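4-hydroxy-tetrahydrodipicolinate synthase (Aquifex aeolicus, PDB 2EHH) probably catalyses the condensation of pyruvate with aspartate beta-semialdehyde to 4-hydroxy-tetrahydrodipicolinate, a step of lysine biosynthesis. Local coordinates at residues Tyr234-His237 with Asp238-Val242; Phe244-Thr247 with Asn248-Val252; Phe226-Ala229 with Arg230-Tyr234; Glu213-Glu216 with Leu217-Ala221. All coordinates share one frame; numbering follows the deposited sequence.

The chain is a TIM barrel of eight parallel strands followed by a C-terminal group of helices. Along the sequence the contacts come in the order 4, 3, 1, 2. Interaction 4 lies on helix 211-223, the last helix of the barrel. Interactions 3 and 1 follow each other on helix 226-242 and share Y234. Interaction 2 is the turn leading into helix 250-258. Interactions 3 and 4 are about 9 Å apart between centres and pack together through R228, A229 and I232. The centres of interactions 2 and 3 are about 24 Å apart, and the two do not touch. Interactions 1 and 3 also face the second subunit, whereas interaction 2 meets the third and approaches the predicted pyruvate site.

Interaction 1 of 4, residues Tyr234-His237 with Asp238-Val242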
loop_
_atom_site.group_PDB
_atom_site.type_symbol
_atom_site.label_atom_id
_atom_site.label_comp_id
_atom_site.label_asym_id
_atom_site.label_seq_id
_atom_site.Cartn_x
_atom_site.Cartn_y
_atom_site.Cartn_z
ATOM N N TYR A 234 -14.222 11.993 21.320
ATOM C CA TYR A 234 -15.403 11.455 20.659
ATOM C C TYR A 234 -16.458 12.501 20.342
ATOM O O TYR A 234 -17.258 12.333 19.420
ATOM C CB TYR A 234 -15.985 10.307 21.484
ATOM C CG TYR A 234 -15.126 9.067 21.368
ATOM C CD1 TYR A 234 -14.993 8.414 20.145
ATOM C CD2 TYR A 234 -14.380 8.599 22.449
ATOM C CE1 TYR A 234 -14.137 7.336 19.989
ATOM C CE2 TYR A 234 -13.509 7.511 22.305
ATOM C CZ TYR A 234 -13.394 6.889 21.067
ATOM O OH TYR A 234 -12.526 5.838 20.890
ATOM N N TYR A 235 -16.449 13.592 21.095
ATOM C CA TYR A 235 -17.394 14.668 20.849
ATOM C C TYR A 235 -16.968 15.373 19.558
ATOM O O TYR A 235 -17.794 15.693 18.702
ATOM C CB TYR A 235 -17.385 15.643 22.034
ATOM C CG TYR A 235 -18.082 16.956 21.768
ATOM C CD1 TYR A 235 -17.354 18.102 21.455
ATOM C CD2 TYR A 235 -19.472 17.052 21.810
ATOM C CE1 TYR A 235 -17.994 19.315 21.190
ATOM C CE2 TYR A 235 -20.123 18.258 21.545
ATOM C CZ TYR A 235 -19.375 19.384 21.236
ATOM O OH TYR A 235 -20.009 20.575 20.962
ATOM N N LEU A 236 -15.662 15.570 19.418
ATOM C CA LEU A 236 -15.082 16.248 18.263
ATOM C C LEU A 236 -14.818 15.342 17.056
ATOM O O LEU A 236 -14.407 15.824 16.000
ATOM C CB LEU A 236 -13.766 16.907 18.689
ATOM C CG LEU A 236 -13.618 18.430 18.782
ATOM C CD1 LEU A 236 -14.897 19.092 19.234
ATOM C CD2 LEU A 236 -12.478 18.736 19.730
ATOM N N HIS A 237 -15.060 14.041 17.197
ATOM C CA HIS A 237 -14.785 13.116 16.099
ATOM C C HIS A 237 -15.443 13.485 14.771
ATOM O O HIS A 237 -14.795 13.428 13.726
ATOM C CB HIS A 237 -15.170 11.683 16.476
ATOM C CG HIS A 237 -14.515 10.649 15.614
ATOM N ND1 HIS A 237 -13.148 10.470 15.581
ATOM C CD2 HIS A 237 -15.030 9.772 14.719
ATOM C CE1 HIS A 237 -12.850 9.530 14.703
ATOM N NE2 HIS A 237 -13.973 9.091 14.166
ATOM N N ASP A 238 -16.721 13.859 14.801
ATOM C CA ASP A 238 -17.410 14.242 13.570
ATOM C C ASP A 238 -16.718 15.427 12.894
ATOM O O ASP A 238 -16.633 15.480 11.672
ATOM C CB ASP A 238 -18.877 14.588 13.844
ATOM C CG ASP A 238 -19.732 13.360 14.095
ATOM O OD1 ASP A 238 -19.223 12.230 13.930
ATOM O OD2 ASP A 238 -20.917 13.525 14.452
ATOM N N LEU A 239 -16.228 16.378 13.689
ATOM C CA LEU A 239 -15.528 17.529 13.126
ATOM C C LEU A 239 -14.199 17.088 12.509
ATOM O O LEU A 239 -13.857 17.494 11.396
ATOM C CB LEU A 239 -15.252 18.580 14.205
ATOM C CG LEU A 239 -14.449 19.803 13.745
ATOM C CD1 LEU A 239 -15.269 20.616 12.756
ATOM C CD2 LEU A 239 -14.069 20.657 14.950
ATOM N N PHE A 240 -13.454 16.258 13.238
ATOM C CA PHE A 240 -12.161 15.773 12.756
ATOM C C PHE A 240 -12.285 15.080 11.402
ATOM O O PHE A 240 -11.443 15.262 10.523
ATOM C CB PHE A 240 -11.532 14.785 13.750
ATOM C CG PHE A 240 -11.092 15.404 15.056
ATOM C CD1 PHE A 240 -10.980 16.785 15.200
ATOM C CD2 PHE A 240 -10.753 14.589 16.135
ATOM C CE1 PHE A 240 -10.538 17.345 16.398
ATOM C CE2 PHE A 240 -10.309 15.136 17.339
ATOM C CZ PHE A 240 -10.200 16.520 17.469
ATOM N N LYS A 241 -13.335 14.285 11.229
ATOM C CA LYS A 241 -13.517 13.574 9.968
ATOM C C LYS A 241 -13.969 14.465 8.810
ATOM O O LYS A 241 -13.397 14.403 7.723
ATOM C CB LYS A 241 -14.508 12.421 10.148
ATOM C CG LYS A 241 -14.033 11.346 11.121
ATOM C CD LYS A 241 -12.622 10.850 10.779
ATOM C CE LYS A 241 -12.562 10.176 9.411
ATOM N NZ LYS A 241 -11.152 9.916 8.980
ATOM N N VAL A 242 -14.977 15.303 9.036
ATOM C CA VAL A 242 -15.470 16.161 7.959
ATOM C C VAL A 242 -14.425 17.149 7.423
ATOM O O VAL A 242 -14.479 17.537 6.255
ATOM C CB VAL A 242 -16.745 16.940 8.391
ATOM C CG1 VAL A 242 -16.376 18.112 9.290
ATOM C CG2 VAL A 242 -17.506 17.414 7.159
HETATM O O HOH W 1 -18.496 13.458 16.972
#
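L236 packs on the ring of F240, and H237 lies beside K241, one turn apart on helix 226-242. This helix belongs to the C-terminal helical part that follows the TIM barrel. The side chains of L236 and F240 are skewed to each other. CB of L236 stands over the face of the F240 ring, 4.1 Å from its centroid, in a CH-pi contact. F240 has its CG anti to the carbonyl carbon (chi1 -68°), which turns the ring back over the preceding turn. O of L236 also sits over a face of that ring, displaced toward the rim, and accepts a hydrogen bond from N of F240 at 3.0 Å. H237 and K241 run side by side and point the same way. CG of K241 covers one face of the imidazole, 3.7 Å above its plane, with N of K241 hydrogen-bonded to O of H237 at 3.0 Å. H237 NE2 makes a weak hydrogen bond to E172 of the second subunit, and K241 packs on the same glutamate. The helix is kinked where N of D238 and N of L239 lack a bond to the turn before. Y288 OH serves L239 N and also Y235 O. A water bridges the rest of the break: it donates to Y235 O at 2.9 Å and accepts from D238 N at 2.8 Å.

Interaction 2 of 4, residues Phe244-Thr247 with Asn248-Val252; sequences FIET and NPIPV
F244 meets N248 first. Its ring and the asparagine side chain run side by side, with ring and amide planes 45° apart, and CE1 of F244 comes to 3.6 Å from CB of N248. The polar end of N248 turns to another partner: its OD1 is hydrogen-bonded to T44 OG1. Next, I245 sets CG2 against CG of P251 at 4.0 Å. This branch stands between the backbone N and the carbonyl carbon, because CG1 is anti to the N (chi1 -173°). E246 follows with CB against the same proline, CG of P251 being 3.9 Å away. Its extended chain passes I250 at a slant, and OE1 of E246 lies 3.7 Å from CG2 of I250. OE2 is held by S274 N. An alanine in place of I250 would probably open a gap beside the E246 carboxylate and take away the apolar cover that T110 of the third subunit packs on. T247 closes the turn. Its O accepts from N of I250 at 2.8 Å, in the carbonyl plane and on a lone pair, while its OG1 bonds to K108 O of the third subunit. The peptide before P249 is cis, and P249 is the N-cap of helix 250-258. This is a type VI beta-turn at the start of a helix, here placing N248 beside T44, a predicted pyruvate-binding residue of the TIM-barrel active site.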
loop_
_atom_site.group_PDB
_atom_site.type_symbol
_atom_site.label_atom_id
_atom_site.label_comp_id
_atom_site.label_asym_id
_atom_site.label_seq_id
_atom_site.Cartn_x
_atom_site.Cartn_y
_atom_site.Cartn_z
ATOM N N PHE A 244 -11.672 16.556 6.555
ATOM C CA PHE A 244 -10.859 15.851 5.573
ATOM C C PHE A 244 -11.696 15.135 4.517
ATOM O O PHE A 244 -11.213 14.218 3.854
ATOM C CB PHE A 244 -9.934 14.863 6.286
ATOM C CG PHE A 244 -8.875 15.535 7.101
ATOM C CD1 PHE A 244 -7.649 15.867 6.533
ATOM C CD2 PHE A 244 -9.130 15.911 8.415
ATOM C CE1 PHE A 244 -6.696 16.569 7.262
ATOM C CE2 PHE A 244 -8.182 16.615 9.152
ATOM C CZ PHE A 244 -6.965 16.945 8.576
ATOM N N ILE A 245 -12.946 15.565 4.355
ATOM C CA ILE A 245 -13.837 14.964 3.366
ATOM C C ILE A 245 -13.261 15.248 1.978
ATOM O O ILE A 245 -13.545 14.549 1.008
ATOM C CB ILE A 245 -15.268 15.527 3.502
ATOM C CG1 ILE A 245 -16.222 14.757 2.589
ATOM C CG2 ILE A 245 -15.281 17.016 3.193
ATOM C CD1 ILE A 245 -17.688 15.018 2.893
ATOM N N GLU A 246 -12.444 16.294 1.908
ATOM C CA GLU A 246 -11.741 16.676 0.693
ATOM C C GLU A 246 -10.355 17.091 1.172
ATOM O O GLU A 246 -10.180 17.416 2.343
ATOM C CB GLU A 246 -12.446 17.832 -0.031
ATOM C CG GLU A 246 -13.554 17.364 -0.983
ATOM C CD GLU A 246 -14.129 18.488 -1.834
ATOM O OE1 GLU A 246 -13.348 19.364 -2.267
ATOM O OE2 GLU A 246 -15.356 18.485 -2.084
ATOM N N THR A 247 -9.373 17.065 0.281
ATOM C CA THR A 247 -8.001 17.413 0.637
ATOM C C THR A 247 -7.853 18.672 1.501
ATOM O O THR A 247 -8.305 19.757 1.121
ATOM C CB THR A 247 -7.140 17.600 -0.634
ATOM O OG1 THR A 247 -7.166 16.394 -1.411
ATOM C CG2 THR A 247 -5.697 17.934 -0.268
ATOM N N ASN A 248 -7.218 18.521 2.661
ATOM C CA ASN A 248 -6.962 19.659 3.549
ATOM C C ASN A 248 -6.043 20.591 2.749
ATOM O O ASN A 248 -5.116 20.123 2.084
ATOM C CB ASN A 248 -6.256 19.172 4.823
ATOM C CG ASN A 248 -5.714 20.315 5.675
ATOM O OD1 ASN A 248 -4.507 20.411 5.915
ATOM N ND2 ASN A 248 -6.604 21.175 6.144
ATOM N N PRO A 249 -6.225 21.921 2.862
ATOM C CA PRO A 249 -7.184 22.705 3.643
ATOM C C PRO A 249 -8.492 23.113 2.967
ATOM O O PRO A 249 -9.103 24.107 3.366
ATOM C CB PRO A 249 -6.362 23.926 4.009
ATOM C CG PRO A 249 -5.686 24.210 2.689
ATOM C CD PRO A 249 -5.255 22.815 2.203
ATOM N N ILE A 250 -8.947 22.379 1.960
ATOM C CA ILE A 250 -10.192 22.784 1.320
ATOM C C ILE A 250 -11.361 22.857 2.315
ATOM O O ILE A 250 -12.070 23.870 2.379
ATOM C CB ILE A 250 -10.528 21.864 0.126
ATOM C CG1 ILE A 250 -9.474 22.068 -0.971
ATOM C CG2 ILE A 250 -11.921 22.188 -0.411
ATOM C CD1 ILE A 250 -9.596 21.126 -2.155
ATOM N N PRO A 251 -11.576 21.799 3.113
ATOM C CA PRO A 251 -12.686 21.853 4.073
ATOM C C PRO A 251 -12.514 22.893 5.187
ATOM O O PRO A 251 -13.444 23.638 5.492
ATOM C CB PRO A 251 -12.733 20.429 4.631
ATOM C CG PRO A 251 -12.226 19.605 3.474
ATOM C CD PRO A 251 -11.049 20.426 3.009
ATOM N N VAL A 252 -11.330 22.950 5.792
ATOM C CA VAL A 252 -11.116 23.893 6.881
ATOM C C VAL A 252 -11.210 25.357 6.450
ATOM O O VAL A 252 -11.749 26.182 7.185
ATOM C CB VAL A 252 -9.759 23.642 7.600
ATOM C CG1 VAL A 252 -8.603 23.998 6.694
ATOM C CG2 VAL A 252 -9.712 24.431 8.898
#

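Interaction 3 of 4, residues Phe226-Ala229 with Arg230-Tyr234; sequences FRRA and REIHY
The first turns of helix 226-242, packed on the last helix of the TIM barrel, are stapled on one flank by R228, E231 and I232. The R228 chain is bent at chi2 (57°), which folds the guanidinium forward along the helix. NH1 of R228 forms a salt bridge with OE2 of E231 at 3.0 Å. The carboxylate comes to the guanidinium edge, with the two planes 70° apart. CG1 of I232 lies over the centre of one guanidinium face, 3.8 Å above the plane. NH2 of R228 has a second, long and weak ion pair with E216 of helix 211-223. I232 packs on E216 and L217 of that helix. Another flank faces the second subunit. R230 NH1 is hydrogen-bonded to A196 O of the second subunit, H233 NE2 to S171 OG of the second subunit, and the F226 ring meets F226 of the second subunit edge to face. The guanidinium of R230 folds back over the previous turn, with CA of R227 3.5 Å from its NH2. O of F226 sits over the same group, 3.3 Å above its plane, while accepting from N of R230 at 2.9 Å from above its carbonyl plane.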
loop_
_atom_site.group_PDB
_atom_site.type_symbol
_atom_site.label_atom_id
_atom_site.label_comp_id
_atom_site.label_asym_id
_atom_site.label_seq_id
_atom_site.Cartn_x
_atom_site.Cartn_y
_atom_site.Cartn_z
ATOM N N PHE A 226 -7.381 10.687 30.689
ATOM C CA PHE A 226 -7.863 10.212 29.402
ATOM C C PHE A 226 -9.344 9.887 29.357
ATOM O O PHE A 226 -9.897 9.665 28.284
ATOM C CB PHE A 226 -6.997 9.046 28.924
ATOM C CG PHE A 226 -5.661 9.493 28.403
ATOM C CD1 PHE A 226 -5.532 9.965 27.098
ATOM C CD2 PHE A 226 -4.552 9.544 29.244
ATOM C CE1 PHE A 226 -4.322 10.488 26.639
ATOM C CE2 PHE A 226 -3.336 10.065 28.797
ATOM C CZ PHE A 226 -3.223 10.539 27.488
ATOM N N ARG A 227 -9.998 9.871 30.515
ATOM C CA ARG A 227 -11.438 9.638 30.535
ATOM C C ARG A 227 -12.036 10.918 29.961
ATOM O O ARG A 227 -12.960 10.887 29.151
ATOM C CB ARG A 227 -11.955 9.441 31.961
ATOM C CG ARG A 227 -13.474 9.551 32.066
ATOM C CD ARG A 227 -13.946 9.569 33.514
ATOM N NE ARG A 227 -13.787 8.271 34.161
ATOM C CZ ARG A 227 -14.465 7.178 33.819
ATOM N NH1 ARG A 227 -15.352 7.226 32.833
ATOM N NH2 ARG A 227 -14.261 6.038 34.468
ATOM N N ARG A 228 -11.495 12.050 30.397
ATOM C CA ARG A 228 -11.959 13.345 29.921
ATOM C C ARG A 228 -11.490 13.546 28.479
ATOM O O ARG A 228 -12.212 14.105 27.659
ATOM C CB ARG A 228 -11.417 14.460 30.819
ATOM C CG ARG A 228 -11.710 15.872 30.328
ATOM C CD ARG A 228 -13.201 16.129 30.141
ATOM N NE ARG A 228 -13.449 17.511 29.732
ATOM C CZ ARG A 228 -14.583 17.944 29.189
ATOM N NH1 ARG A 228 -15.589 17.103 28.985
ATOM N NH2 ARG A 228 -14.706 19.216 28.835
ATOM N N ALA A 229 -10.278 13.087 28.180
ATOM C CA ALA A 229 -9.730 13.209 26.833
ATOM C C ALA A 229 -10.638 12.472 25.847
ATOM O O ALA A 229 -10.989 13.003 24.794
ATOM C CB ALA A 229 -8.318 12.637 26.787
ATOM N N ARG A 230 -11.022 11.248 26.195
ATOM C CA ARG A 230 -11.907 10.465 25.337
ATOM C C ARG A 230 -13.241 11.177 25.146
ATOM O O ARG A 230 -13.831 11.133 24.070
ATOM C CB ARG A 230 -12.170 9.076 25.938
ATOM C CG ARG A 230 -11.039 8.072 25.765
ATOM C CD ARG A 230 -11.508 6.654 26.118
ATOM N NE ARG A 230 -11.812 6.506 27.541
ATOM C CZ ARG A 230 -10.899 6.374 28.499
ATOM N NH1 ARG A 230 -9.603 6.363 28.201
ATOM N NH2 ARG A 230 -11.280 6.261 29.767
ATOM N N GLU A 231 -13.728 11.824 26.201
ATOM C CA GLU A 231 -15.001 12.522 26.115
ATOM C C GLU A 231 -14.940 13.610 25.047
ATOM O O GLU A 231 -15.847 13.747 24.229
ATOM C CB GLU A 231 -15.351 13.150 27.464
ATOM C CG GLU A 231 -16.822 13.430 27.646
ATOM C CD GLU A 231 -17.104 14.215 28.912
ATOM O OE1 GLU A 231 -16.506 13.887 29.962
ATOM O OE2 GLU A 231 -17.925 15.157 28.854
ATOM N N ILE A 232 -13.864 14.383 25.064
ATOM C CA ILE A 232 -13.684 15.464 24.110
ATOM C C ILE A 232 -13.379 14.925 22.719
ATOM O O ILE A 232 -13.903 15.426 21.724
ATOM C CB ILE A 232 -12.544 16.393 24.553
ATOM C CG1 ILE A 232 -12.858 16.951 25.947
ATOM C CG2 ILE A 232 -12.378 17.529 23.552
ATOM C CD1 ILE A 232 -11.700 17.691 26.582
ATOM N N HIS A 233 -12.525 13.909 22.663
ATOM C CA HIS A 233 -12.141 13.267 21.406
ATOM C C HIS A 233 -13.375 12.768 20.651
ATOM O O HIS A 233 -13.566 13.088 19.480
ATOM C CB HIS A 233 -11.197 12.094 21.707
ATOM C CG HIS A 233 -10.923 11.205 20.533
ATOM N ND1 HIS A 233 -9.976 11.500 19.575
ATOM C CD2 HIS A 233 -11.460 10.012 20.178
ATOM C CE1 HIS A 233 -9.940 10.525 18.681
ATOM N NE2 HIS A 233 -10.830 9.612 19.024
ATOM N N TYR A 234 -14.222 11.993 21.320
ATOM C CA TYR A 234 -15.403 11.455 20.659
ATOM C C TYR A 234 -16.458 12.501 20.342
ATOM O O TYR A 234 -17.258 12.333 19.420
ATOM C CB TYR A 234 -15.985 10.307 21.484
ATOM C CG TYR A 234 -15.126 9.067 21.368
ATOM C CD1 TYR A 234 -14.993 8.414 20.145
ATOM C CD2 TYR A 234 -14.380 8.599 22.449
ATOM C CE1 TYR A 234 -14.137 7.336 19.989
ATOM C CE2 TYR A 234 -13.509 7.511 22.305
ATOM C CZ TYR A 234 -13.394 6.889 21.067
ATOM O OH TYR A 234 -12.526 5.838 20.890
#

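Interaction 4 of 4, residues Glu213-Glu216 with Leu217-Ala221; sequences EVKE and LIRAA
K215 and R219 cross at about a right angle, one turn apart on helix 211-223. K215 has CG anti to its own N, and the bend at chi2 (58°) carries CE over the R219 guanidinium. CE stands over one face of that group, 3.3 Å above the plane and toward the rim. CG of K215 is 3.2 Å from NH2 of R219. The contact is thus made by the aliphatic part of the lysine. NZ of K215 lies 4.4 Å from NE of R219, and the likeness of charge is probably eased by the salt bridge of NZ to D36. A methionine in place of K215 would probably leave D36 without its cationic mate. E216 takes part mainly through its backbone: its O accepts from N of A220 at 3.0 Å. On the inner side, CG1 of V214 meets CG1 of I218 at 4.4 Å. V214 packs on S5 of strand 4-8, and I218 packs on helix 191-196. With V214 and I218 turned to the barrel and to helix 191-196, and R219 exposed, this is an amphipathic outer helix of a TIM barrel, the one that follows strand 201-204.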
loop_
_atom_site.group_PDB
_atom_site.type_symbol
_atom_site.label_atom_id
_atom_site.label_comp_id
_atom_site.label_asym_id
_atom_site.label_seq_id
_atom_site.Cartn_x
_atom_site.Cartn_y
_atom_site.Cartn_z
ATOM N N GLU A 213 -12.163 23.885 22.377
ATOM C CA GLU A 213 -12.381 22.457 22.566
ATOM C C GLU A 213 -11.102 21.653 22.383
ATOM O O GLU A 213 -10.776 20.794 23.204
ATOM C CB GLU A 213 -13.444 21.948 21.589
ATOM C CG GLU A 213 -14.846 22.517 21.791
ATOM C CD GLU A 213 -14.944 24.004 21.503
ATOM O OE1 GLU A 213 -14.145 24.526 20.693
ATOM O OE2 GLU A 213 -15.843 24.651 22.077
ATOM N N VAL A 214 -10.377 21.922 21.303
ATOM C CA VAL A 214 -9.140 21.196 21.052
ATOM C C VAL A 214 -8.180 21.437 22.204
ATOM O O VAL A 214 -7.519 20.517 22.684
ATOM C CB VAL A 214 -8.479 21.642 19.731
ATOM C CG1 VAL A 214 -7.121 20.974 19.586
ATOM C CG2 VAL A 214 -9.373 21.279 18.552
ATOM N N LYS A 215 -8.110 22.686 22.652
ATOM C CA LYS A 215 -7.235 23.040 23.757
ATOM C C LYS A 215 -7.582 22.179 24.967
ATOM O O LYS A 215 -6.695 21.661 25.645
ATOM C CB LYS A 215 -7.398 24.524 24.105
ATOM C CG LYS A 215 -6.616 24.972 25.336
ATOM C CD LYS A 215 -5.130 24.697 25.188
ATOM C CE LYS A 215 -4.360 25.189 26.404
ATOM N NZ LYS A 215 -2.911 24.873 26.294
ATOM N N GLU A 216 -8.877 22.024 25.227
ATOM C CA GLU A 216 -9.335 21.222 26.359
ATOM C C GLU A 216 -8.908 19.763 26.222
ATOM O O GLU A 216 -8.545 19.124 27.208
ATOM C CB GLU A 216 -10.860 21.295 26.487
ATOM C CG GLU A 216 -11.396 22.684 26.799
ATOM C CD GLU A 216 -12.907 22.705 26.987
ATOM O OE1 GLU A 216 -13.480 23.811 27.121
ATOM O OE2 GLU A 216 -13.521 21.617 27.004
ATOM N N LEU A 217 -8.963 19.233 25.002
ATOM C CA LEU A 217 -8.560 17.851 24.767
ATOM C C LEU A 217 -7.089 17.716 25.153
ATOM O O LEU A 217 -6.702 16.793 25.871
ATOM C CB LEU A 217 -8.767 17.481 23.289
ATOM C CG LEU A 217 -8.337 16.103 22.753
ATOM C CD1 LEU A 217 -6.826 16.012 22.705
ATOM C CD2 LEU A 217 -8.907 14.995 23.615
ATOM N N ILE A 218 -6.277 18.657 24.681
ATOM C CA ILE A 218 -4.849 18.660 24.964
ATOM C C ILE A 218 -4.526 18.763 26.458
ATOM O O ILE A 218 -3.673 18.035 26.962
ATOM C CB ILE A 218 -4.142 19.822 24.232
ATOM C CG1 ILE A 218 -4.302 19.657 22.721
ATOM C CG2 ILE A 218 -2.672 19.863 24.610
ATOM C CD1 ILE A 218 -3.810 18.331 22.199
ATOM N N ARG A 219 -5.188 19.669 27.168
ATOM C CA ARG A 219 -4.913 19.802 28.595
ATOM C C ARG A 219 -5.298 18.547 29.379
ATOM O O ARG A 219 -4.588 18.142 30.296
ATOM C CB ARG A 219 -5.599 21.051 29.164
ATOM C CG ARG A 219 -4.709 22.295 29.045
ATOM C CD ARG A 219 -5.343 23.558 29.615
ATOM N NE ARG A 219 -6.427 24.054 28.772
ATOM C CZ ARG A 219 -7.060 25.206 28.967
ATOM N NH1 ARG A 219 -6.716 25.987 29.981
ATOM N NH2 ARG A 219 -8.037 25.578 28.150
ATOM N N ALA A 220 -6.411 17.922 29.009
ATOM C CA ALA A 220 -6.839 16.704 29.683
ATOM C C ALA A 220 -5.762 15.633 29.510
ATOM O O ALA A 220 -5.397 14.937 30.463
ATOM C CB ALA A 220 -8.155 16.220 29.101
ATOM N N ALA A 221 -5.247 15.509 28.287
ATOM C CA ALA A 221 -4.210 14.525 27.999
ATOM C C ALA A 221 -2.924 14.859 28.738
ATOM O O ALA A 221 -2.277 13.976 29.299
ATOM C CB ALA A 221 -3.942 14.458 26.496
#